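Local coordinates for protein cytosolic phospholipase A2 delta (Homo sapiens, PDB 5IZ5) that hydrolyses glycerophospholipids at the sn-2 position in a calcium-dependent manner, releasing fatty acids with a preference for linoleic acid, at residues L298-L309 with G353-F361; S341-L352 with L786-Q797. The protein carries 3 engineered substitutions. One frame throughout, in Å; residues are numbered along the deposited sequence.

Interaction 1: residues L298-L309 with G353-F361; sequences LSRRKQVVAKAL and GLLDCVTYF
Arg301, on helix 292-313, reaches the loop that leads into strand 360-363 of the mixed sheet in the phospholipase catalytic domain; a helix of that domain here packs over the turn before a parallel strand. Polar contacts come first. Arg301 holds Val358 O side-on with two nitrogens, NE at 2.8 Å and NH2 at 2.7 Å, the oxygen lying close to the guanidinium plane. The side chain leaves with CG anti to the backbone N and bends at chi2 (59°), which turns the group onto the loop. Asp356 O lies over one guanidinium face, and a water bridges NH2 to Asp356 OD1; NH1 donates a hydrogen bond to Gly459 O. A leucine here would probably leave Val358 O without both donors and break the water link to Asp356.

Backbone packing follows: Val305 CA makes a CA-H...O contact with Asp356 O at 3.4 Å, while its CG1 meets Cys357 O. Among the apolar contacts, Ala308 CB sits 3.4 Å from Asp356 CB and also touches Cys357 SG, which Leu309 CD2 meets as well. At the other end Leu298 CD2 presses against Thr359 CG2 at a tight 3.5 Å and lies 3.4 Å from Tyr360 OH, whose hydrogen bond goes to Glu294.

Interaction 2: residues S341-L352 with L786-Q797; sequences SLYGHLLALQKL and LRLSDYNVQTSQ
Gly344 and Asp790 bring their CA atoms to 4.5 Å where helices 341-351 and 786-794 cross at -40°, their axes 7.1 Å apart at the closest point. This is a close helix pair in the catalytic domain, joining the helix that follows strand 327-331 to one near the C terminus. Helix 335-351 begins at the substrate-binding Gly334 and Gly335, with the side chain of Ser341 about 9 Å from Gly334, and the contact packs the helix behind that site against the C-terminal part of the chain. Glycine matters at the crossing: a CB on Gly344 would clash with Leu786 O and Ser789 CB. The close approach also gives a CA-H...O contact from Asp790 CA to Gly344 O.

Asp790 is a knob in a hole formed by Gly344, Leu347, Ala348 and Lys351. With CG anti to the backbone N (chi1 179°), its carboxylate is carried across the partner helix: OD1 comes up to Ala348 CB, and Asp790 OD2 and Lys351 NZ form a salt bridge at 3.4 Å, its hydrogen bond weak. The lysine chain, extended beyond CG, passes Gln794 obliquely on the way.

On one flank Ser341 OG donates to Ser789 OG at 2.6 Å, and the latter hydroxyl also bonds to Leu785 O, back in its own helix. Beside them His345 turns the edge of its ring to Ser789 O, giving ND1 a weak bond; Phe676 stacks on this ring. Leu786 CD1 lies against Gly344 N and Tyr343 CB, a patch to which Ile389 of helix 386-397 adds.

Farther along, Val793 splits its two methyls. CG2 faces His345 ND1, whereas CG1 is pushed tightly against Ala348 CB at 3.4 Å and also touches Leu349 CD2. Leu352 finishes the apolar seam, its CD1 near Val793 CG1 and its CD2 3.7 Å from Gln797 CD.

After the N-terminal C2 strands, the catalytic part runs through helix 292-313, strand 327-331, helix 335-351 and strand 360-363. Interaction 1 closes the loop from helix 292-313 to the strand entry, and 341-352 lies within that loop. Interaction 2 then takes 341-352 to 786-797, more than 430 residues on, so the two closures cross. They share a border: 341-352 runs straight into 353-361, and Leu354 N and Leu355 N probably both bond to Leu349 O, while Phe361 packs on Leu342 and Leu346. The exit turn and strand entry are thus tied to helix 292-313 by interaction 1, and helix 335-351 itself to helix 779-794 and the start of helix 797-810 by interaction 2.

Interaction 1: residues L298-L309 with G353-F361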
loop_
_atom_site.group_PDB
_atom_site.type_symbol
_atom_site.label_atom_id
_atom_site.label_comp_id
_atom_site.label_asym_id
_atom_site.label_seq_id
_atom_site.Cartn_x
_atom_site.Cartn_y
_atom_site.Cartn_z
ATOM N N LEU B 298 2.930 20.544 11.399
ATOM C CA LEU B 298 1.815 21.461 11.209
ATOM C C LEU B 298 2.025 22.769 11.961
ATOM O O LEU B 298 1.769 23.847 11.409
ATOM C CB LEU B 298 0.488 20.821 11.622
ATOM C CG LEU B 298 -0.027 19.731 10.677
ATOM C CD1 LEU B 298 -1.258 19.071 11.276
ATOM C CD2 LEU B 298 -0.335 20.283 9.288
ATOM N N SER B 299 2.486 22.671 13.208
ATOM C CA SER B 299 2.808 23.866 14.000
ATOM C C SER B 299 3.866 24.709 13.303
ATOM O O SER B 299 3.722 25.922 13.193
ATOM C CB SER B 299 3.234 23.500 15.432
ATOM O OG SER B 299 4.514 22.876 15.490
ATOM N N ARG B 300 4.908 24.060 12.794
ATOM C CA ARG B 300 5.946 24.753 12.040
ATOM C C ARG B 300 5.393 25.381 10.756
ATOM O O ARG B 300 5.637 26.558 10.475
ATOM C CB ARG B 300 7.100 23.787 11.729
ATOM C CG ARG B 300 7.927 23.433 12.952
ATOM C CD ARG B 300 9.169 22.602 12.681
ATOM N NE ARG B 300 9.036 21.574 11.636
ATOM C CZ ARG B 300 8.803 20.276 11.855
ATOM N NH1 ARG B 300 8.642 19.801 13.084
ATOM N NH2 ARG B 300 8.727 19.440 10.827
ATOM N N ARG B 301 4.615 24.612 9.999
ATOM C CA ARG B 301 4.118 25.070 8.703
ATOM C C ARG B 301 3.114 26.214 8.844
ATOM O O ARG B 301 3.122 27.141 8.046
ATOM C CB ARG B 301 3.485 23.906 7.919
ATOM C CG ARG B 301 3.041 24.243 6.501
ATOM C CD ARG B 301 4.195 24.731 5.643
ATOM N NE ARG B 301 3.781 25.032 4.279
ATOM C CZ ARG B 301 4.580 25.550 3.349
ATOM N NH1 ARG B 301 5.853 25.834 3.623
ATOM N NH2 ARG B 301 4.103 25.791 2.135
ATOM N N LYS B 302 2.251 26.140 9.850
ATOM C CA LYS B 302 1.196 27.146 10.028
ATOM C C LYS B 302 1.708 28.551 10.333
ATOM O O LYS B 302 1.013 29.532 10.055
ATOM C CB LYS B 302 0.190 26.700 11.084
ATOM C CG LYS B 302 -0.780 25.671 10.531
ATOM C CD LYS B 302 -1.700 25.115 11.599
ATOM C CE LYS B 302 -2.545 23.990 11.023
ATOM N NZ LYS B 302 -3.482 23.437 12.035
ATOM N N GLN B 303 2.909 28.649 10.902
ATOM C CA GLN B 303 3.566 29.947 11.051
ATOM C C GLN B 303 3.904 30.536 9.693
ATOM O O GLN B 303 3.668 31.720 9.454
ATOM C CB GLN B 303 4.847 29.835 11.877
ATOM C CG GLN B 303 4.595 29.821 13.379
ATOM C CD GLN B 303 4.293 31.223 13.902
ATOM O OE1 GLN B 303 5.203 32.030 14.108
ATOM N NE2 GLN B 303 3.013 31.525 14.091
ATOM N N VAL B 304 4.455 29.704 8.811
ATOM C CA VAL B 304 4.813 30.147 7.463
ATOM C C VAL B 304 3.554 30.505 6.673
ATOM O O VAL B 304 3.541 31.479 5.926
ATOM C CB VAL B 304 5.643 29.086 6.697
ATOM C CG1 VAL B 304 5.930 29.541 5.270
ATOM C CG2 VAL B 304 6.957 28.805 7.419
ATOM N N VAL B 305 2.496 29.725 6.860
ATOM C CA VAL B 305 1.219 29.975 6.187
ATOM C C VAL B 305 0.545 31.256 6.694
ATOM O O VAL B 305 0.050 32.056 5.897
ATOM C CB VAL B 305 0.252 28.785 6.355
ATOM C CG1 VAL B 305 -1.122 29.114 5.795
ATOM C CG2 VAL B 305 0.809 27.538 5.671
ATOM N N ALA B 306 0.522 31.442 8.010
ATOM C CA ALA B 306 -0.066 32.646 8.614
ATOM C C ALA B 306 0.567 33.912 8.041
ATOM O O ALA B 306 -0.135 34.849 7.651
ATOM C CB ALA B 306 0.105 32.618 10.125
ATOM N N LYS B 307 1.896 33.917 7.976
ATOM C CA LYS B 307 2.645 35.043 7.419
ATOM C C LYS B 307 2.307 35.257 5.945
ATOM O O LYS B 307 1.953 36.365 5.539
ATOM C CB LYS B 307 4.155 34.828 7.562
ATOM C CG LYS B 307 4.922 36.065 7.999
ATOM C CD LYS B 307 6.381 36.006 7.572
ATOM C CE LYS B 307 6.532 36.153 6.064
ATOM N NZ LYS B 307 7.963 36.189 5.658
ATOM N N ALA B 308 2.417 34.197 5.146
ATOM C CA ALA B 308 2.158 34.290 3.708
ATOM C C ALA B 308 0.714 34.696 3.407
ATOM O O ALA B 308 0.453 35.387 2.425
ATOM C CB ALA B 308 2.487 32.970 3.025
ATOM N N LEU B 309 -0.214 34.267 4.258
ATOM C CA LEU B 309 -1.615 34.653 4.118
ATOM C C LEU B 309 -1.848 36.136 4.405
ATOM O O LEU B 309 -2.600 36.798 3.693
ATOM C CB LEU B 309 -2.503 33.843 5.056
ATOM C CG LEU B 309 -3.136 32.571 4.511
ATOM C CD1 LEU B 309 -3.951 31.929 5.612
ATOM C CD2 LEU B 309 -4.019 32.861 3.307
ATOM N N GLY B 353 3.011 34.135 -4.676
ATOM C CA GLY B 353 3.255 34.082 -3.239
ATOM C C GLY B 353 2.262 33.214 -2.495
ATOM O O GLY B 353 2.104 33.358 -1.289
ATOM N N LEU B 354 1.593 32.299 -3.197
ATOM C CA LEU B 354 0.564 31.462 -2.579
ATOM C C LEU B 354 1.038 30.042 -2.254
ATOM O O LEU B 354 0.354 29.313 -1.530
ATOM C CB LEU B 354 -0.680 31.419 -3.467
ATOM C CG LEU B 354 -1.335 32.779 -3.724
ATOM C CD1 LEU B 354 -2.477 32.625 -4.709
ATOM C CD2 LEU B 354 -1.841 33.410 -2.439
ATOM N N LEU B 355 2.205 29.657 -2.763
ATOM C CA LEU B 355 2.782 28.353 -2.436
ATOM C C LEU B 355 3.047 28.240 -0.933
ATOM O O LEU B 355 2.824 27.179 -0.340
ATOM C CB LEU B 355 4.067 28.118 -3.236
ATOM C CG LEU B 355 4.685 26.712 -3.225
ATOM C CD1 LEU B 355 3.666 25.631 -3.554
ATOM C CD2 LEU B 355 5.852 26.645 -4.199
ATOM N N ASP B 356 3.488 29.341 -0.318
ATOM C CA ASP B 356 3.720 29.392 1.131
ATOM C C ASP B 356 2.438 29.276 1.962
ATOM O O ASP B 356 2.512 29.078 3.172
ATOM C CB ASP B 356 4.465 30.678 1.527
ATOM C CG ASP B 356 5.914 30.704 1.048
ATOM O OD1 ASP B 356 6.494 29.639 0.770
ATOM O OD2 ASP B 356 6.484 31.806 0.951
ATOM N N CYS B 357 1.276 29.425 1.331
ATOM C CA CYS B 357 -0.001 29.207 2.008
ATOM C C CYS B 357 -0.464 27.741 1.992
ATOM O O CYS B 357 -1.481 27.414 2.599
ATOM C CB CYS B 357 -1.090 30.083 1.378
ATOM S SG CYS B 357 -0.720 31.855 1.354
ATOM N N VAL B 358 0.274 26.861 1.316
ATOM C CA VAL B 358 -0.141 25.464 1.153
ATOM C C VAL B 358 0.452 24.575 2.242
ATOM O O VAL B 358 1.662 24.576 2.459
ATOM C CB VAL B 358 0.284 24.917 -0.225
ATOM C CG1 VAL B 358 -0.137 23.460 -0.389
ATOM C CG2 VAL B 358 -0.308 25.771 -1.336
ATOM N N THR B 359 -0.402 23.806 2.910
ATOM C CA THR B 359 0.037 22.878 3.954
ATOM C C THR B 359 0.338 21.481 3.396
ATOM O O THR B 359 1.380 20.898 3.710
ATOM C CB THR B 359 -1.004 22.781 5.088
ATOM O OG1 THR B 359 -1.083 24.042 5.760
ATOM C CG2 THR B 359 -0.626 21.706 6.108
ATOM N N TYR B 360 -0.565 20.960 2.565
ATOM C CA TYR B 360 -0.456 19.597 2.042
ATOM C C TYR B 360 -0.333 19.557 0.522
ATOM O O TYR B 360 -0.911 20.382 -0.184
ATOM C CB TYR B 360 -1.676 18.792 2.453
ATOM C CG TYR B 360 -1.779 18.514 3.936
ATOM C CD1 TYR B 360 -0.835 17.726 4.581
ATOM C CD2 TYR B 360 -2.838 19.015 4.685
ATOM C CE1 TYR B 360 -0.932 17.456 5.935
ATOM C CE2 TYR B 360 -2.948 18.748 6.039
ATOM C CZ TYR B 360 -1.992 17.971 6.661
ATOM O OH TYR B 360 -2.096 17.683 8.003
ATOM N N PHE B 361 0.408 18.572 0.024
ATOM C CA PHE B 361 0.670 18.432 -1.408
ATOM C C PHE B 361 0.597 16.940 -1.749
ATOM O O PHE B 361 1.528 16.189 -1.466
ATOM C CB PHE B 361 2.038 19.065 -1.718
ATOM C CG PHE B 361 2.446 19.047 -3.175
ATOM C CD1 PHE B 361 1.600 18.600 -4.189
ATOM C CD2 PHE B 361 3.706 19.511 -3.531
ATOM C CE1 PHE B 361 2.023 18.596 -5.509
ATOM C CE2 PHE B 361 4.127 19.516 -4.848
ATOM C CZ PHE B 361 3.283 19.058 -5.841
HETATM O O HOH W 1 6.293 26.900 1.115
#

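Interaction 2: residues S341-L352 with L786-Q797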
loop_
_atom_site.group_PDB
_atom_site.type_symbol
_atom_site.label_atom_id
_atom_site.label_comp_id
_atom_site.label_asym_id
_atom_site.label_seq_id
_atom_site.Cartn_x
_atom_site.Cartn_y
_atom_site.Cartn_z
ATOM N N SER B 341 3.107 19.807 -16.475
ATOM C CA SER B 341 2.066 20.758 -16.143
ATOM C C SER B 341 2.093 21.158 -14.664
ATOM O O SER B 341 1.871 22.326 -14.332
ATOM C CB SER B 341 0.706 20.175 -16.506
ATOM O OG SER B 341 -0.329 21.100 -16.220
ATOM N N LEU B 342 2.373 20.190 -13.789
ATOM C CA LEU B 342 2.447 20.428 -12.349
ATOM C C LEU B 342 3.582 21.387 -11.993
ATOM O O LEU B 342 3.428 22.227 -11.113
ATOM C CB LEU B 342 2.606 19.104 -11.589
ATOM C CG LEU B 342 2.677 19.159 -10.060
ATOM C CD1 LEU B 342 1.514 19.933 -9.455
ATOM C CD2 LEU B 342 2.710 17.741 -9.495
ATOM N N TYR B 343 4.716 21.257 -12.676
ATOM C CA TYR B 343 5.811 22.213 -12.530
ATOM C C TYR B 343 5.315 23.643 -12.786
ATOM O O TYR B 343 5.640 24.574 -12.041
ATOM C CB TYR B 343 6.944 21.897 -13.507
ATOM C CG TYR B 343 7.986 20.917 -13.005
ATOM C CD1 TYR B 343 8.775 21.218 -11.902
ATOM C CD2 TYR B 343 8.207 19.706 -13.659
ATOM C CE1 TYR B 343 9.745 20.334 -11.454
ATOM C CE2 TYR B 343 9.170 18.815 -13.217
ATOM C CZ TYR B 343 9.937 19.131 -12.116
ATOM O OH TYR B 343 10.891 18.247 -11.675
ATOM N N GLY B 344 4.533 23.801 -13.852
ATOM C CA GLY B 344 3.947 25.086 -14.214
ATOM C C GLY B 344 2.980 25.602 -13.170
ATOM O O GLY B 344 2.995 26.794 -12.851
ATOM N N HIS B 345 2.144 24.710 -12.636
ATOM C CA HIS B 345 1.211 25.081 -11.581
ATOM C C HIS B 345 1.938 25.542 -10.321
ATOM O O HIS B 345 1.507 26.492 -9.659
ATOM C CB HIS B 345 0.271 23.925 -11.239
ATOM C CG HIS B 345 -0.718 23.609 -12.313
ATOM N ND1 HIS B 345 -1.215 24.561 -13.176
ATOM C CD2 HIS B 345 -1.324 22.446 -12.646
ATOM C CE1 HIS B 345 -2.076 23.995 -14.001
ATOM N NE2 HIS B 345 -2.162 22.712 -13.701
ATOM N N LEU B 346 3.030 24.863 -9.987
ATOM C CA LEU B 346 3.826 25.238 -8.827
ATOM C C LEU B 346 4.542 26.576 -9.053
ATOM O O LEU B 346 4.644 27.382 -8.131
ATOM C CB LEU B 346 4.829 24.135 -8.479
ATOM C CG LEU B 346 4.238 22.807 -7.981
ATOM C CD1 LEU B 346 5.322 21.747 -7.917
ATOM C CD2 LEU B 346 3.564 22.953 -6.626
ATOM N N LEU B 347 5.030 26.804 -10.271
ATOM C CA LEU B 347 5.673 28.075 -10.619
ATOM C C LEU B 347 4.708 29.247 -10.427
ATOM O O LEU B 347 5.072 30.274 -9.858
ATOM C CB LEU B 347 6.188 28.053 -12.058
ATOM C CG LEU B 347 6.912 29.306 -12.571
ATOM C CD1 LEU B 347 8.198 29.561 -11.802
ATOM C CD2 LEU B 347 7.211 29.174 -14.054
ATOM N N ALA B 348 3.478 29.075 -10.896
ATOM C CA ALA B 348 2.440 30.078 -10.725
ATOM C C ALA B 348 2.218 30.390 -9.249
ATOM O O ALA B 348 2.271 31.551 -8.845
ATOM C CB ALA B 348 1.144 29.604 -11.355
ATOM N N LEU B 349 1.976 29.357 -8.446
ATOM C CA LEU B 349 1.702 29.556 -7.028
ATOM C C LEU B 349 2.868 30.252 -6.329
ATOM O O LEU B 349 2.654 31.050 -5.419
ATOM C CB LEU B 349 1.372 28.230 -6.331
ATOM C CG LEU B 349 0.062 27.550 -6.743
ATOM C CD1 LEU B 349 -0.013 26.147 -6.156
ATOM C CD2 LEU B 349 -1.155 28.361 -6.329
ATOM N N GLN B 350 4.091 29.954 -6.760
ATOM C CA GLN B 350 5.275 30.596 -6.198
ATOM C C GLN B 350 5.274 32.085 -6.530
ATOM O O GLN B 350 5.389 32.923 -5.639
ATOM C CB GLN B 350 6.558 29.944 -6.719
ATOM C CG GLN B 350 7.807 30.395 -5.978
ATOM C CD GLN B 350 9.067 29.696 -6.460
ATOM O OE1 GLN B 350 9.356 29.670 -7.655
ATOM N NE2 GLN B 350 9.827 29.130 -5.529
ATOM N N LYS B 351 5.129 32.401 -7.813
ATOM C CA LYS B 351 5.111 33.786 -8.280
ATOM C C LYS B 351 4.016 34.611 -7.608
ATOM O O LYS B 351 4.236 35.767 -7.277
ATOM C CB LYS B 351 4.934 33.836 -9.794
ATOM C CG LYS B 351 6.173 33.429 -10.569
ATOM C CD LYS B 351 5.886 33.450 -12.059
ATOM C CE LYS B 351 7.107 33.112 -12.891
ATOM N NZ LYS B 351 6.755 33.019 -14.334
ATOM N N LEU B 352 2.850 34.007 -7.395
ATOM C CA LEU B 352 1.752 34.671 -6.702
ATOM C C LEU B 352 1.947 34.750 -5.191
ATOM O O LEU B 352 1.128 35.350 -4.496
ATOM C CB LEU B 352 0.434 33.949 -6.981
ATOM C CG LEU B 352 -0.055 33.873 -8.427
ATOM C CD1 LEU B 352 -1.379 33.120 -8.460
ATOM C CD2 LEU B 352 -0.209 35.252 -9.049
ATOM N N LEU B 786 3.984 23.950 -20.050
ATOM C CA LEU B 786 4.389 24.577 -18.799
ATOM C C LEU B 786 3.806 25.986 -18.666
ATOM O O LEU B 786 3.200 26.315 -17.648
ATOM C CB LEU B 786 5.912 24.648 -18.720
ATOM C CG LEU B 786 6.457 25.284 -17.438
ATOM C CD1 LEU B 786 6.606 24.234 -16.349
ATOM C CD2 LEU B 786 7.781 25.980 -17.702
ATOM N N ARG B 787 3.994 26.809 -19.697
ATOM C CA ARG B 787 3.537 28.202 -19.656
ATOM C C ARG B 787 2.014 28.295 -19.633
ATOM O O ARG B 787 1.457 29.155 -18.956
ATOM C CB ARG B 787 4.107 29.021 -20.818
ATOM C CG ARG B 787 5.608 29.256 -20.762
ATOM C CD ARG B 787 6.028 30.516 -21.507
ATOM N NE ARG B 787 7.481 30.675 -21.537
ATOM C CZ ARG B 787 8.288 30.310 -22.537
ATOM N NH1 ARG B 787 7.819 29.741 -23.645
ATOM N NH2 ARG B 787 9.597 30.514 -22.422
ATOM N N LEU B 788 1.345 27.399 -20.351
ATOM C CA LEU B 788 -0.108 27.296 -20.269
ATOM C C LEU B 788 -0.556 27.059 -18.832
ATOM O O LEU B 788 -1.466 27.723 -18.338
ATOM C CB LEU B 788 -0.625 26.154 -21.149
ATOM C CG LEU B 788 -2.093 25.761 -20.949
ATOM C CD1 LEU B 788 -3.014 26.934 -21.252
ATOM C CD2 LEU B 788 -2.454 24.568 -21.812
ATOM N N SER B 789 0.072 26.085 -18.179
ATOM C CA SER B 789 -0.280 25.712 -16.813
ATOM C C SER B 789 -0.050 26.880 -15.865
ATOM O O SER B 789 -0.903 27.203 -15.045
ATOM C CB SER B 789 0.544 24.497 -16.363
ATOM O OG SER B 789 0.387 23.409 -17.254
ATOM N N ASP B 790 1.121 27.493 -15.985
ATOM C CA ASP B 790 1.473 28.687 -15.225
ATOM C C ASP B 790 0.422 29.785 -15.413
ATOM O O ASP B 790 -0.091 30.347 -14.444
ATOM C CB ASP B 790 2.852 29.176 -15.680
ATOM C CG ASP B 790 3.307 30.431 -14.965
ATOM O OD1 ASP B 790 2.792 30.740 -13.873
ATOM O OD2 ASP B 790 4.203 31.106 -15.501
ATOM N N TYR B 791 0.097 30.064 -16.669
ATOM C CA TYR B 791 -0.883 31.088 -17.008
ATOM C C TYR B 791 -2.252 30.806 -16.391
ATOM O O TYR B 791 -2.848 31.688 -15.771
ATOM C CB TYR B 791 -1.009 31.210 -18.525
ATOM C CG TYR B 791 -2.124 32.119 -18.962
ATOM C CD1 TYR B 791 -1.901 33.475 -19.184
ATOM C CD2 TYR B 791 -3.402 31.622 -19.157
ATOM C CE1 TYR B 791 -2.929 34.310 -19.585
ATOM C CE2 TYR B 791 -4.429 32.445 -19.556
ATOM C CZ TYR B 791 -4.192 33.789 -19.770
ATOM O OH TYR B 791 -5.219 34.613 -20.170
ATOM N N ASN B 792 -2.746 29.581 -16.568
ATOM C CA ASN B 792 -4.073 29.195 -16.068
ATOM C C ASN B 792 -4.257 29.414 -14.577
ATOM O O ASN B 792 -5.357 29.719 -14.125
ATOM C CB ASN B 792 -4.378 27.731 -16.387
ATOM C CG ASN B 792 -4.678 27.503 -17.849
ATOM O OD1 ASN B 792 -4.640 28.433 -18.657
ATOM N ND2 ASN B 792 -4.993 26.266 -18.198
ATOM N N VAL B 793 -3.188 29.249 -13.811
ATOM C CA VAL B 793 -3.252 29.512 -12.379
ATOM C C VAL B 793 -3.138 31.017 -12.101
ATOM O O VAL B 793 -3.903 31.554 -11.304
ATOM C CB VAL B 793 -2.188 28.703 -11.610
ATOM C CG1 VAL B 793 -2.025 29.215 -10.185
ATOM C CG2 VAL B 793 -2.578 27.232 -11.597
ATOM N N GLN B 794 -2.196 31.690 -12.757
ATOM C CA GLN B 794 -2.030 33.139 -12.568
ATOM C C GLN B 794 -3.304 33.918 -12.894
ATOM O O GLN B 794 -3.746 34.751 -12.110
ATOM C CB GLN B 794 -0.848 33.674 -13.375
ATOM C CG GLN B 794 0.475 33.524 -12.645
ATOM C CD GLN B 794 1.661 33.981 -13.468
ATOM O OE1 GLN B 794 1.526 34.327 -14.640
ATOM N NE2 GLN B 794 2.837 33.977 -12.856
ATOM N N THR B 795 -3.914 33.613 -14.032
ATOM C CA THR B 795 -5.181 34.244 -14.406
ATOM C C THR B 795 -6.332 33.945 -13.436
ATOM O O THR B 795 -7.362 34.597 -13.497
ATOM C CB THR B 795 -5.620 33.830 -15.813
ATOM O OG1 THR B 795 -6.526 34.814 -16.335
ATOM C CG2 THR B 795 -6.301 32.486 -15.768
ATOM N N SER B 796 -6.174 32.939 -12.578
ATOM C CA SER B 796 -7.198 32.591 -11.593
ATOM C C SER B 796 -6.875 33.149 -10.210
ATOM O O SER B 796 -7.523 32.782 -9.226
ATOM C CB SER B 796 -7.329 31.069 -11.502
ATOM O OG SER B 796 -7.478 30.499 -12.783
ATOM N N GLN B 797 -5.879 34.031 -10.136
ATOM C CA GLN B 797 -5.429 34.585 -8.863
ATOM C C GLN B 797 -6.598 35.077 -8.023
ATOM O O GLN B 797 -6.675 34.778 -6.830
ATOM C CB GLN B 797 -4.446 35.733 -9.097
ATOM C CG GLN B 797 -3.913 36.354 -7.819
ATOM C CD GLN B 797 -2.946 37.497 -8.074
ATOM O OE1 GLN B 797 -2.910 38.069 -9.163
ATOM N NE2 GLN B 797 -2.150 37.831 -7.067
#